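Local coordinates for uncharacterized protein (Parabacteroides merdae, PDB 4R7F) that is of unknown function but folds into immunoglobulin-like beta-sandwich domains, with a first domain related to that of type 9 secretion system plug proteins, at residues A[7-10]-A[16-19]; A[40-45]-A[283-288]; A[99-104]-A[116-121]; A[311-316]-A[342-347]. All coordinates share one frame; numbering follows the deposited sequence.

Interactions 1 and 3 both join the two sheets of the N-terminal immunoglobulin-like sandwich through aliphatic side chains. Interaction 3 is a buried core contact, while interaction 1 is a surface contact at an edge of the sandwich. Interaction 2 uses strand 39-46, which lies between strands 14-21 and 96-103 in the same sheet. It is also buried, but polar: it faces a short helix far along the chain, and a lysine ties its two sides together. Interaction 4 is buried in a later part of the chain, where a loop meets a strand through a leucine, a tyrosine edge and a water. Its loop also reaches the residues of interaction 1.

Interaction 1: A[7-10]-A[16-19]; sequences TDVN and TLQV
Within segment 7-10, the peptide between Asp8 and Val9 turns a face to Leu17. The CD2 methyl of Leu17 sits over this face, 4.3 Å from Asp8 O. Neither segment contributes a ring. The other flat group here is the Asp8 carboxylate. The Asp8 side chain leaves its backbone away from segment 16-19, and OD1 forms a salt bridge with Lys321.

The contact itself is aliphatic. Leu17 CD2 lies between two methyl groups of the facing segment. Thr7 CG2 meets it at 3.7 Å and Val9 CG2 at 3.8 Å. Val9 CG2 also lies 3.9 Å from Leu17 CB, because the two side chains run past each other in opposite directions. Leu17 reaches this place with CG opposite its backbone N (chi1 177°), which carries the branch out toward segment 7-10. Val19 adds a looser touch, its CG2 lying 4.4 Å from Thr7 CG2.

Thr7 divides its two branches between different tasks. Its methyl faces Leu17, while OG1 hydrogen-bonds to Cys134 N. With chi1 at -62°, CG2 is anti to N and OG1 stays beside N.

The pairing bridges the two layers of the immunoglobulin-like sandwich near the start of the chain. Strand 8-9 runs antiparallel to strand 129-138 in one sheet, and strand 14-21 is an outer strand of the other, next to 39-46. Behind the contact Leu17 continues into the interior against Ile41, Phe43 and Phe131. Asn315, from the loop after strand 305-310, rests on Thr7 and Val9.

Interaction 2: A[40-45]-A[283-288]; sequences EINFDG and DPDTEA
Asn42 and Asp285 make the closest approach, and even this is loose. Asn42 ND2 stands 3.8 Å from Asp285 OD2, the two side chains meet at a slant, and the amide and carboxylate planes are 48° apart. A second approach brings Asp44 OD1 to 4.1 Å from Asp285 O.

The firmer part lies on the strand side. Asn42 ND2 donates to Glu40 OE2 at 3.1 Å, meeting that oxygen on its anti side and somewhat out of the carboxylate plane. This bond orients the amide, and Asn98 ND2 holds the other end at Asn42 OD1. Asp44 is gripped by Tyr290 and Lys340 at OD2 and by Asn98 at OD1. Lys340 also hydrogen-bonds to Asp285 O. It thus links strand and helix, and probably offsets some of the negative charge gathered here, where Glu40 OE2 is 5.1 Å from Asp285 OD2.

The exposed side is the start of the helix. Asp283 holds the N-cap position, and its OD2 accepts from Thr286 OG1 at 2.6 Å through the anti lone pair.

Strand 39-46 turns Ile41 and Phe43 into the first sandwich and Asn42 and Asp44 toward the helix. Helix 284-287 comes just before strand 290-298 of a later sheet. The contact therefore lies where the N-terminal domain meets a later domain.

Interaction 3: A[99-104]-A[116-121]; sequences YRLLLP and YAIQVY
Ile118 faces Leu101 and Leu103 across the inside of a beta sandwich. All three side chains are buried.

The apolar contacts come first. Leu103 and Ile118 reach toward each other tip to tip. Leu103 CD1 lies 3.7 Å from Ile118 CG1 and 3.8 Å from Ile118 CD1, so one methyl meets two successive atoms of the longer isoleucine branch. Leu101 makes the lighter contact, its CD2 being 4.2 Å from Ile118 CG2. The beta branching of Ile118 lets one residue serve both leucines. CG1 stays beside the backbone N (chi1 -61°) and goes to Leu103, while CG2, opposite that N, goes to Leu101.

Backbone hydrogen bonds run within each sheet instead of between these segments. Leu101 and Leu103 pair with Ile41 and Ile39, and Tyr116 pairs with Phe135. The nearest CA atoms across the contact, those of Leu103 and Ile118, are 9.9 Å apart. This is the spacing of two stacked sheets that meet through side chains.

Elsewhere on strand 96-103, Tyr99 stacks on Phe43 and meets Tyr53 edge-to-face. Arg100, on the outer side of the strand, forms a salt bridge with Asp85.

Strand 96-103 lies between 39-46 and 86-88 in the four-stranded antiparallel sheet. Strand 114-122 lies between 53-60 and 129-138 in the facing mixed sheet. Ile41 touches both Leu103 and Ile118, and Phe135 packs on Ile118. The contact thus belongs to the hydrophobic core of this immunoglobulin-like domain.

Interaction 4: A[311-316]-A[342-347]; sequences GELFNN and GSYNYQ
Leu313 meets the edge of the Tyr344 ring where a 3-10 turn, 312-313, packs against strand 342-352 of an antiparallel sheet. Its CB does the main touching. It lies near the ring plane, 3.9 Å from both Tyr344 CD2 and Tyr344 CE2. From there CG stands between the backbone N and the carbonyl carbon (chi1 81°), and this turn takes CG away from the ring edge. At the tip, Leu313 CD1 turns back to 4.3 Å from Tyr344 CD2, while Leu313 CD2 comes within 4.3 Å of Asn345 O. The side chain also packs on Leu339 of strand 332-340.

The ring is fixed from other sides. Tyr344 OH hydrogen-bonds to Lys340 O, and the ring meets that of Phe274.

A water joins the two backbones beside the leucine. It accepts from Leu313 N at 2.9 Å and donates to Asn345 O at 2.8 Å. Next to this bridge Gly311 fits closely against the strand, with backbone angles (phi 148°) that suit glycine.

The side chain of Asn345 is held by Gln270 N and Gly272 N. It lies about 6 Å from a magnesium ion and touches Asp269, one of that ion's ligands, so the contact borders the metal site.

The loop is closed on itself at Gly311 O. This oxygen accepts from Phe314 N at 3.1 Å and from Asn316 N at 2.9 Å, the two donors arriving from opposite faces of its peptide plane.

Interaction 1: A[7-10]-A[16-19]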
loop_
_atom_site.group_PDB
_atom_site.type_symbol
_atom_site.label_atom_id
_atom_site.label_comp_id
_atom_site.label_asym_id
_atom_site.label_seq_id
_atom_site.Cartn_x
_atom_site.Cartn_y
_atom_site.Cartn_z
ATOM N N THR A 7 -2.602 -13.523 -21.505
ATOM C CA THR A 7 -2.005 -14.621 -20.766
ATOM C C THR A 7 -3.014 -15.731 -20.617
ATOM O O THR A 7 -4.089 -15.529 -20.040
ATOM C CB THR A 7 -1.536 -14.151 -19.414
ATOM O OG1 THR A 7 -0.530 -13.150 -19.626
ATOM C CG2 THR A 7 -0.968 -15.332 -18.588
ATOM N N ASP A 8 -2.659 -16.882 -21.167
ATOM C CA ASP A 8 -3.512 -18.076 -21.189
ATOM C C ASP A 8 -2.717 -19.369 -21.443
ATOM O O ASP A 8 -1.681 -19.359 -22.055
ATOM C CB ASP A 8 -4.547 -17.916 -22.284
ATOM C CG ASP A 8 -5.741 -18.842 -22.116
ATOM O OD1 ASP A 8 -6.019 -19.331 -20.992
ATOM O OD2 ASP A 8 -6.403 -19.079 -23.142
ATOM N N VAL A 9 -3.198 -20.473 -20.908
ATOM C CA VAL A 9 -2.589 -21.769 -21.077
ATOM C C VAL A 9 -3.463 -22.608 -22.002
ATOM O O VAL A 9 -4.650 -22.674 -21.804
ATOM C CB VAL A 9 -2.475 -22.479 -19.722
ATOM C CG1 VAL A 9 -2.025 -23.932 -19.891
ATOM C CG2 VAL A 9 -1.503 -21.735 -18.845
ATOM N N ASN A 10 -2.872 -23.244 -23.009
ATOM C CA ASN A 10 -3.613 -24.032 -23.984
ATOM C C ASN A 10 -3.193 -25.494 -23.977
ATOM O O ASN A 10 -3.434 -26.183 -24.931
ATOM C CB ASN A 10 -3.365 -23.494 -25.409
ATOM C CG ASN A 10 -3.456 -21.991 -25.484
ATOM O OD1 ASN A 10 -4.539 -21.407 -25.328
ATOM N ND2 ASN A 10 -2.317 -21.346 -25.680
ATOM N N THR A 16 0.249 -23.662 -13.556
ATOM C CA THR A 16 0.795 -22.689 -12.603
ATOM C C THR A 16 1.676 -21.707 -13.328
ATOM O O THR A 16 2.800 -21.379 -12.902
ATOM C CB THR A 16 1.522 -23.422 -11.448
ATOM O OG1 THR A 16 0.672 -24.483 -10.979
ATOM C CG2 THR A 16 1.827 -22.491 -10.315
ATOM N N LEU A 17 1.158 -21.249 -14.459
ATOM C CA LEU A 17 1.792 -20.165 -15.191
ATOM C C LEU A 17 1.707 -18.880 -14.376
ATOM O O LEU A 17 0.625 -18.441 -14.038
ATOM C CB LEU A 17 1.115 -19.951 -16.519
ATOM C CG LEU A 17 1.645 -18.799 -17.354
ATOM C CD1 LEU A 17 3.069 -19.065 -17.804
ATOM C CD2 LEU A 17 0.741 -18.623 -18.562
ATOM N N GLN A 18 2.865 -18.307 -14.075
ATOM C CA GLN A 18 2.982 -17.026 -13.411
ATOM C C GLN A 18 3.808 -16.071 -14.254
ATOM O O GLN A 18 4.841 -16.448 -14.812
ATOM C CB GLN A 18 3.694 -17.185 -12.071
ATOM C CG GLN A 18 2.993 -18.119 -11.109
ATOM C CD GLN A 18 3.737 -18.276 -9.787
ATOM O OE1 GLN A 18 4.491 -19.246 -9.570
ATOM N NE2 GLN A 18 3.519 -17.338 -8.900
ATOM N N VAL A 19 3.316 -14.842 -14.322
ATOM C CA VAL A 19 3.990 -13.695 -14.887
ATOM C C VAL A 19 4.081 -12.592 -13.813
ATOM O O VAL A 19 3.074 -12.049 -13.366
ATOM C CB VAL A 19 3.216 -13.192 -16.105
ATOM C CG1 VAL A 19 3.933 -12.005 -16.740
ATOM C CG2 VAL A 19 3.012 -14.343 -17.085
#

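Interaction 2: A[40-45]-A[283-288]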
loop_
_atom_site.group_PDB
_atom_site.type_symbol
_atom_site.label_atom_id
_atom_site.label_comp_id
_atom_site.label_asym_id
_atom_site.label_seq_id
_atom_site.Cartn_x
_atom_site.Cartn_y
_atom_site.Cartn_z
ATOM N N GLU A 40 9.569 -12.311 -15.004
ATOM C CA GLU A 40 9.749 -13.718 -14.810
ATOM C C GLU A 40 8.492 -14.444 -15.284
ATOM O O GLU A 40 7.392 -14.180 -14.804
ATOM C CB GLU A 40 9.993 -14.038 -13.348
ATOM C CG GLU A 40 10.094 -15.537 -13.035
ATOM C CD GLU A 40 10.396 -15.822 -11.561
ATOM O OE1 GLU A 40 10.535 -14.861 -10.794
ATOM O OE2 GLU A 40 10.496 -16.997 -11.150
ATOM N N ILE A 41 8.690 -15.381 -16.205
ATOM C CA ILE A 41 7.681 -16.313 -16.616
ATOM C C ILE A 41 8.033 -17.650 -16.005
ATOM O O ILE A 41 9.053 -18.219 -16.287
ATOM C CB ILE A 41 7.608 -16.428 -18.139
ATOM C CG1 ILE A 41 7.007 -15.151 -18.713
ATOM C CG2 ILE A 41 6.771 -17.632 -18.519
ATOM C CD1 ILE A 41 7.523 -14.785 -20.073
ATOM N N ASN A 42 7.151 -18.139 -15.161
ATOM C CA ASN A 42 7.341 -19.367 -14.429
ATOM C C ASN A 42 6.152 -20.346 -14.655
ATOM O O ASN A 42 4.973 -19.965 -14.624
ATOM C CB ASN A 42 7.468 -19.000 -12.962
ATOM C CG ASN A 42 8.096 -20.097 -12.145
ATOM O OD1 ASN A 42 7.536 -21.182 -11.983
ATOM N ND2 ASN A 42 9.280 -19.831 -11.651
ATOM N N PHE A 43 6.454 -21.613 -14.860
ATOM C CA PHE A 43 5.431 -22.576 -15.144
ATOM C C PHE A 43 5.948 -23.964 -14.922
ATOM O O PHE A 43 7.151 -24.159 -14.913
ATOM C CB PHE A 43 4.944 -22.420 -16.597
ATOM C CG PHE A 43 5.953 -22.786 -17.639
ATOM C CD1 PHE A 43 6.835 -21.847 -18.117
ATOM C CD2 PHE A 43 5.995 -24.067 -18.169
ATOM C CE1 PHE A 43 7.760 -22.175 -19.110
ATOM C CE2 PHE A 43 6.919 -24.408 -19.160
ATOM C CZ PHE A 43 7.800 -23.456 -19.638
ATOM N N ASP A 44 5.037 -24.923 -14.753
ATOM C CA ASP A 44 5.406 -26.315 -14.645
ATOM C C ASP A 44 4.968 -27.075 -15.887
ATOM O O ASP A 44 3.923 -26.807 -16.436
ATOM C CB ASP A 44 4.746 -26.956 -13.435
ATOM C CG ASP A 44 5.276 -26.443 -12.129
ATOM O OD1 ASP A 44 6.419 -25.947 -12.069
ATOM O OD2 ASP A 44 4.515 -26.540 -11.148
ATOM N N GLY A 45 5.770 -28.042 -16.315
ATOM C CA GLY A 45 5.309 -29.093 -17.229
ATOM C C GLY A 45 5.104 -30.415 -16.477
ATOM O O GLY A 45 6.017 -30.914 -15.807
ATOM N N ASP A 283 12.263 -24.682 -1.267
ATOM C CA ASP A 283 12.016 -24.361 -2.688
ATOM C C ASP A 283 10.628 -24.879 -3.164
ATOM O O ASP A 283 10.535 -25.879 -3.883
ATOM C CB ASP A 283 13.154 -24.851 -3.617
ATOM C CG ASP A 283 12.986 -24.350 -5.103
ATOM O OD1 ASP A 283 12.943 -23.123 -5.353
ATOM O OD2 ASP A 283 12.903 -25.182 -6.039
ATOM N N PRO A 284 9.547 -24.169 -2.794
ATOM C CA PRO A 284 8.212 -24.629 -3.149
ATOM C C PRO A 284 8.012 -24.854 -4.675
ATOM O O PRO A 284 7.245 -25.738 -5.099
ATOM C CB PRO A 284 7.322 -23.499 -2.632
ATOM C CG PRO A 284 8.130 -22.736 -1.663
ATOM C CD PRO A 284 9.513 -22.826 -2.187
ATOM N N ASP A 285 8.709 -24.084 -5.502
ATOM C CA ASP A 285 8.598 -24.269 -6.943
ATOM C C ASP A 285 8.961 -25.664 -7.433
ATOM O O ASP A 285 8.516 -26.039 -8.513
ATOM C CB ASP A 285 9.410 -23.208 -7.720
ATOM C CG ASP A 285 8.788 -21.806 -7.656
ATOM O OD1 ASP A 285 7.613 -21.687 -7.259
ATOM O OD2 ASP A 285 9.479 -20.824 -8.006
ATOM N N THR A 286 9.766 -26.416 -6.675
ATOM C CA THR A 286 10.019 -27.846 -6.987
ATOM C C THR A 286 9.551 -28.852 -5.915
ATOM O O THR A 286 9.569 -30.058 -6.135
ATOM C CB THR A 286 11.514 -28.098 -7.250
ATOM O OG1 THR A 286 12.272 -27.664 -6.122
ATOM C CG2 THR A 286 11.985 -27.348 -8.492
ATOM N N GLU A 287 9.098 -28.361 -4.771
ATOM C CA GLU A 287 8.742 -29.219 -3.645
ATOM C C GLU A 287 7.229 -29.274 -3.395
ATOM O O GLU A 287 6.712 -30.223 -2.782
ATOM C CB GLU A 287 9.477 -28.741 -2.391
ATOM C CG GLU A 287 10.999 -28.878 -2.442
ATOM C CD GLU A 287 11.680 -28.272 -1.212
ATOM O OE1 GLU A 287 11.598 -27.052 -0.984
ATOM O OE2 GLU A 287 12.293 -29.023 -0.452
ATOM N N ALA A 288 6.506 -28.281 -3.891
ATOM C CA ALA A 288 5.048 -28.249 -3.729
ATOM C C ALA A 288 4.398 -29.275 -4.632
ATOM O O ALA A 288 4.765 -29.395 -5.805
ATOM C CB ALA A 288 4.530 -26.877 -4.055
#

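Interaction 3: A[99-104]-A[116-121]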
loop_
_atom_site.group_PDB
_atom_site.type_symbol
_atom_site.label_atom_id
_atom_site.label_comp_id
_atom_site.label_asym_id
_atom_site.label_seq_id
_atom_site.Cartn_x
_atom_site.Cartn_y
_atom_site.Cartn_z
ATOM N N TYR A 99 9.941 -24.526 -14.713
ATOM C CA TYR A 99 10.671 -23.763 -15.718
ATOM C C TYR A 99 10.587 -22.282 -15.406
ATOM O O TYR A 99 9.595 -21.786 -14.880
ATOM C CB TYR A 99 10.056 -23.981 -17.091
ATOM C CG TYR A 99 10.155 -25.405 -17.596
ATOM C CD1 TYR A 99 9.271 -26.377 -17.153
ATOM C CD2 TYR A 99 11.147 -25.782 -18.521
ATOM C CE1 TYR A 99 9.359 -27.683 -17.599
ATOM C CE2 TYR A 99 11.242 -27.096 -18.985
ATOM C CZ TYR A 99 10.356 -28.046 -18.501
ATOM O OH TYR A 99 10.411 -29.347 -18.939
ATOM N N ARG A 100 11.623 -21.566 -15.771
ATOM C CA ARG A 100 11.749 -20.153 -15.456
ATOM C C ARG A 100 12.459 -19.495 -16.615
ATOM O O ARG A 100 13.503 -19.966 -17.052
ATOM C CB ARG A 100 12.547 -19.987 -14.189
ATOM C CG ARG A 100 12.717 -18.565 -13.703
ATOM C CD ARG A 100 12.801 -18.612 -12.181
ATOM N NE ARG A 100 13.645 -17.582 -11.607
ATOM C CZ ARG A 100 14.970 -17.594 -11.683
ATOM N NH1 ARG A 100 15.608 -18.567 -12.332
ATOM N NH2 ARG A 100 15.661 -16.611 -11.130
ATOM N N LEU A 101 11.840 -18.437 -17.117
ATOM C CA LEU A 101 12.357 -17.594 -18.174
ATOM C C LEU A 101 12.288 -16.178 -17.651
ATOM O O LEU A 101 11.211 -15.709 -17.261
ATOM C CB LEU A 101 11.489 -17.732 -19.422
ATOM C CG LEU A 101 11.727 -16.752 -20.566
ATOM C CD1 LEU A 101 13.096 -16.961 -21.190
ATOM C CD2 LEU A 101 10.668 -16.954 -21.614
ATOM N N LEU A 102 13.440 -15.523 -17.595
ATOM C CA LEU A 102 13.505 -14.107 -17.296
ATOM C C LEU A 102 13.686 -13.317 -18.593
ATOM O O LEU A 102 14.433 -13.725 -19.497
ATOM C CB LEU A 102 14.660 -13.820 -16.361
ATOM C CG LEU A 102 14.646 -14.625 -15.076
ATOM C CD1 LEU A 102 15.836 -14.238 -14.213
ATOM C CD2 LEU A 102 13.342 -14.401 -14.340
ATOM N N LEU A 103 12.999 -12.187 -18.674
ATOM C CA LEU A 103 13.138 -11.278 -19.785
ATOM C C LEU A 103 13.205 -9.832 -19.306
ATOM O O LEU A 103 12.513 -9.456 -18.380
ATOM C CB LEU A 103 11.953 -11.428 -20.701
ATOM C CG LEU A 103 11.925 -12.685 -21.559
ATOM C CD1 LEU A 103 10.515 -12.942 -22.076
ATOM C CD2 LEU A 103 12.893 -12.548 -22.715
ATOM N N PRO A 104 14.047 -9.008 -19.936
ATOM C CA PRO A 104 15.002 -9.398 -20.961
ATOM C C PRO A 104 16.135 -10.237 -20.343
ATOM O O PRO A 104 16.280 -10.282 -19.114
ATOM C CB PRO A 104 15.546 -8.061 -21.437
ATOM C CG PRO A 104 15.546 -7.251 -20.185
ATOM C CD PRO A 104 14.227 -7.603 -19.545
ATOM N N TYR A 116 4.005 -6.852 -24.899
ATOM C CA TYR A 116 4.693 -8.059 -25.431
ATOM C C TYR A 116 3.964 -9.352 -25.052
ATOM O O TYR A 116 3.492 -9.502 -23.920
ATOM C CB TYR A 116 6.140 -8.159 -24.941
ATOM C CG TYR A 116 7.062 -7.132 -25.554
ATOM C CD1 TYR A 116 7.235 -5.878 -24.978
ATOM C CD2 TYR A 116 7.743 -7.404 -26.715
ATOM C CE1 TYR A 116 8.047 -4.922 -25.564
ATOM C CE2 TYR A 116 8.563 -6.461 -27.297
ATOM C CZ TYR A 116 8.708 -5.230 -26.722
ATOM O OH TYR A 116 9.538 -4.336 -27.314
ATOM N N ALA A 117 3.866 -10.269 -26.021
ATOM C CA ALA A 117 3.315 -11.577 -25.804
ATOM C C ALA A 117 4.352 -12.642 -26.126
ATOM O O ALA A 117 4.907 -12.700 -27.232
ATOM C CB ALA A 117 2.080 -11.766 -26.636
ATOM N N ILE A 118 4.616 -13.482 -25.129
ATOM C CA ILE A 118 5.593 -14.553 -25.231
ATOM C C ILE A 118 4.851 -15.840 -25.503
ATOM O O ILE A 118 4.114 -16.311 -24.643
ATOM C CB ILE A 118 6.403 -14.709 -23.927
ATOM C CG1 ILE A 118 7.171 -13.433 -23.618
ATOM C CG2 ILE A 118 7.373 -15.857 -24.041
ATOM C CD1 ILE A 118 7.915 -12.840 -24.797
ATOM N N GLN A 119 5.026 -16.416 -26.691
ATOM C CA GLN A 119 4.321 -17.655 -27.017
ATOM C C GLN A 119 5.313 -18.771 -26.897
ATOM O O GLN A 119 6.390 -18.677 -27.446
ATOM C CB GLN A 119 3.762 -17.608 -28.412
ATOM C CG GLN A 119 3.006 -16.344 -28.654
ATOM C CD GLN A 119 1.855 -16.551 -29.572
ATOM O OE1 GLN A 119 1.985 -16.480 -30.795
ATOM N NE2 GLN A 119 0.702 -16.815 -28.985
ATOM N N VAL A 120 4.965 -19.798 -26.131
ATOM C CA VAL A 120 5.860 -20.913 -25.878
ATOM C C VAL A 120 5.320 -22.160 -26.567
ATOM O O VAL A 120 4.117 -22.315 -26.778
ATOM C CB VAL A 120 6.088 -21.138 -24.378
ATOM C CG1 VAL A 120 6.980 -22.351 -24.131
ATOM C CG2 VAL A 120 6.683 -19.868 -23.752
ATOM N N TYR A 121 6.238 -23.016 -26.985
ATOM C CA TYR A 121 5.882 -24.242 -27.703
ATOM C C TYR A 121 6.944 -25.278 -27.435
ATOM O O TYR A 121 8.073 -24.944 -27.002
ATOM C CB TYR A 121 5.752 -23.973 -29.232
ATOM C CG TYR A 121 6.980 -23.341 -29.871
ATOM C CD1 TYR A 121 8.019 -24.129 -30.380
ATOM C CD2 TYR A 121 7.129 -21.948 -29.937
ATOM C CE1 TYR A 121 9.149 -23.549 -30.954
ATOM C CE2 TYR A 121 8.267 -21.367 -30.500
ATOM C CZ TYR A 121 9.265 -22.175 -31.008
ATOM O OH TYR A 121 10.378 -21.613 -31.576
#

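Interaction 4: A[311-316]-A[342-347]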
loop_
_atom_site.group_PDB
_atom_site.type_symbol
_atom_site.label_atom_id
_atom_site.label_comp_id
_atom_site.label_asym_id
_atom_site.label_seq_id
_atom_site.Cartn_x
_atom_site.Cartn_y
_atom_site.Cartn_z
ATOM N N GLY A 311 -9.561 -15.556 -10.721
ATOM C CA GLY A 311 -8.335 -15.226 -9.974
ATOM C C GLY A 311 -7.113 -15.585 -10.819
ATOM O O GLY A 311 -7.259 -16.097 -11.937
ATOM N N GLU A 312 -5.917 -15.342 -10.278
ATOM C CA GLU A 312 -4.634 -15.622 -10.946
ATOM C C GLU A 312 -4.566 -17.142 -11.220
ATOM O O GLU A 312 -3.965 -17.584 -12.166
ATOM C CB GLU A 312 -3.415 -15.106 -10.106
ATOM C CG GLU A 312 -2.072 -14.851 -10.855
ATOM C CD GLU A 312 -0.780 -14.958 -9.993
ATOM O OE1 GLU A 312 -0.810 -14.838 -8.752
ATOM O OE2 GLU A 312 0.304 -15.192 -10.569
ATOM N N LEU A 313 -5.214 -17.955 -10.391
ATOM C CA LEU A 313 -5.224 -19.412 -10.622
ATOM C C LEU A 313 -5.721 -19.853 -12.014
ATOM O O LEU A 313 -5.362 -20.918 -12.466
ATOM C CB LEU A 313 -6.048 -20.151 -9.570
ATOM C CG LEU A 313 -7.572 -20.253 -9.639
ATOM C CD1 LEU A 313 -8.054 -21.164 -8.505
ATOM C CD2 LEU A 313 -8.216 -18.867 -9.538
ATOM N N PHE A 314 -6.575 -19.056 -12.652
ATOM C CA PHE A 314 -6.937 -19.264 -14.061
ATOM C C PHE A 314 -6.485 -18.085 -14.937
ATOM O O PHE A 314 -7.067 -17.838 -15.987
ATOM C CB PHE A 314 -8.432 -19.367 -14.185
ATOM C CG PHE A 314 -8.978 -20.650 -13.723
ATOM C CD1 PHE A 314 -8.811 -21.779 -14.481
ATOM C CD2 PHE A 314 -9.685 -20.728 -12.533
ATOM C CE1 PHE A 314 -9.342 -22.977 -14.063
ATOM C CE2 PHE A 314 -10.195 -21.930 -12.103
ATOM C CZ PHE A 314 -10.035 -23.051 -12.871
ATOM N N ASN A 315 -5.473 -17.340 -14.488
ATOM C CA ASN A 315 -4.968 -16.184 -15.231
ATOM C C ASN A 315 -6.060 -15.151 -15.518
ATOM O O ASN A 315 -6.025 -14.430 -16.528
ATOM C CB ASN A 315 -4.316 -16.672 -16.528
ATOM C CG ASN A 315 -3.235 -17.705 -16.266
ATOM O OD1 ASN A 315 -3.379 -18.904 -16.569
ATOM N ND2 ASN A 315 -2.154 -17.246 -15.680
ATOM N N ASN A 316 -7.051 -15.089 -14.631
ATOM C CA ASN A 316 -8.192 -14.201 -14.859
ATOM C C ASN A 316 -8.866 -14.333 -16.255
ATOM O O ASN A 316 -9.436 -13.398 -16.769
ATOM C CB ASN A 316 -7.801 -12.760 -14.533
ATOM C CG ASN A 316 -7.663 -12.528 -13.035
ATOM O OD1 ASN A 316 -8.412 -13.071 -12.232
ATOM N ND2 ASN A 316 -6.694 -11.756 -12.665
ATOM N N GLY A 342 -0.295 -24.140 -1.940
ATOM C CA GLY A 342 -0.029 -22.744 -1.606
ATOM C C GLY A 342 -1.246 -22.019 -1.028
ATOM O O GLY A 342 -2.213 -22.659 -0.589
ATOM N N SER A 343 -1.182 -20.683 -1.035
ATOM C CA SER A 343 -2.288 -19.798 -0.621
ATOM C C SER A 343 -2.911 -19.226 -1.858
ATOM O O SER A 343 -2.213 -18.620 -2.680
ATOM C CB SER A 343 -1.801 -18.626 0.252
ATOM O OG SER A 343 -1.009 -19.088 1.330
ATOM N N TYR A 344 -4.222 -19.381 -1.979
ATOM C CA TYR A 344 -4.959 -18.888 -3.160
ATOM C C TYR A 344 -6.020 -17.862 -2.794
ATOM O O TYR A 344 -6.802 -18.078 -1.859
ATOM C CB TYR A 344 -5.611 -20.068 -3.914
ATOM C CG TYR A 344 -4.613 -20.925 -4.696
ATOM C CD1 TYR A 344 -3.752 -21.828 -4.047
ATOM C CD2 TYR A 344 -4.539 -20.848 -6.097
ATOM C CE1 TYR A 344 -2.845 -22.602 -4.763
ATOM C CE2 TYR A 344 -3.631 -21.603 -6.808
ATOM C CZ TYR A 344 -2.778 -22.472 -6.136
ATOM O OH TYR A 344 -1.892 -23.219 -6.873
ATOM N N ASN A 345 -6.042 -16.748 -3.529
ATOM C CA ASN A 345 -7.237 -15.905 -3.601
ATOM C C ASN A 345 -8.146 -16.420 -4.737
ATOM O O ASN A 345 -7.671 -16.856 -5.788
ATOM C CB ASN A 345 -6.903 -14.451 -3.966
ATOM C CG ASN A 345 -6.228 -13.641 -2.854
ATOM O OD1 ASN A 345 -6.248 -12.422 -2.912
ATOM N ND2 ASN A 345 -5.610 -14.281 -1.885
ATOM N N TYR A 346 -9.449 -16.268 -4.574
ATOM C CA TYR A 346 -10.383 -16.639 -5.609
ATOM C C TYR A 346 -11.730 -15.986 -5.378
ATOM O O TYR A 346 -12.023 -15.541 -4.285
ATOM C CB TYR A 346 -10.534 -18.178 -5.708
ATOM C CG TYR A 346 -11.269 -18.849 -4.553
ATOM C CD1 TYR A 346 -10.636 -19.147 -3.351
ATOM C CD2 TYR A 346 -12.599 -19.216 -4.682
ATOM C CE1 TYR A 346 -11.337 -19.795 -2.315
ATOM C CE2 TYR A 346 -13.291 -19.843 -3.658
ATOM C CZ TYR A 346 -12.674 -20.122 -2.473
ATOM O OH TYR A 346 -13.414 -20.766 -1.489
ATOM N N GLN A 347 -12.545 -15.941 -6.428
ATOM C CA GLN A 347 -13.908 -15.483 -6.318
ATOM C C GLN A 347 -14.706 -16.029 -7.477
ATOM O O GLN A 347 -14.181 -16.685 -8.402
ATOM C CB GLN A 347 -13.962 -13.968 -6.325
ATOM C CG GLN A 347 -13.620 -13.388 -7.662
ATOM C CD GLN A 347 -13.632 -11.867 -7.701
ATOM O OE1 GLN A 347 -14.063 -11.186 -6.767
ATOM N NE2 GLN A 347 -13.153 -11.323 -8.809
HETATM O O HOH W 1 -5.598 -17.144 -7.607
#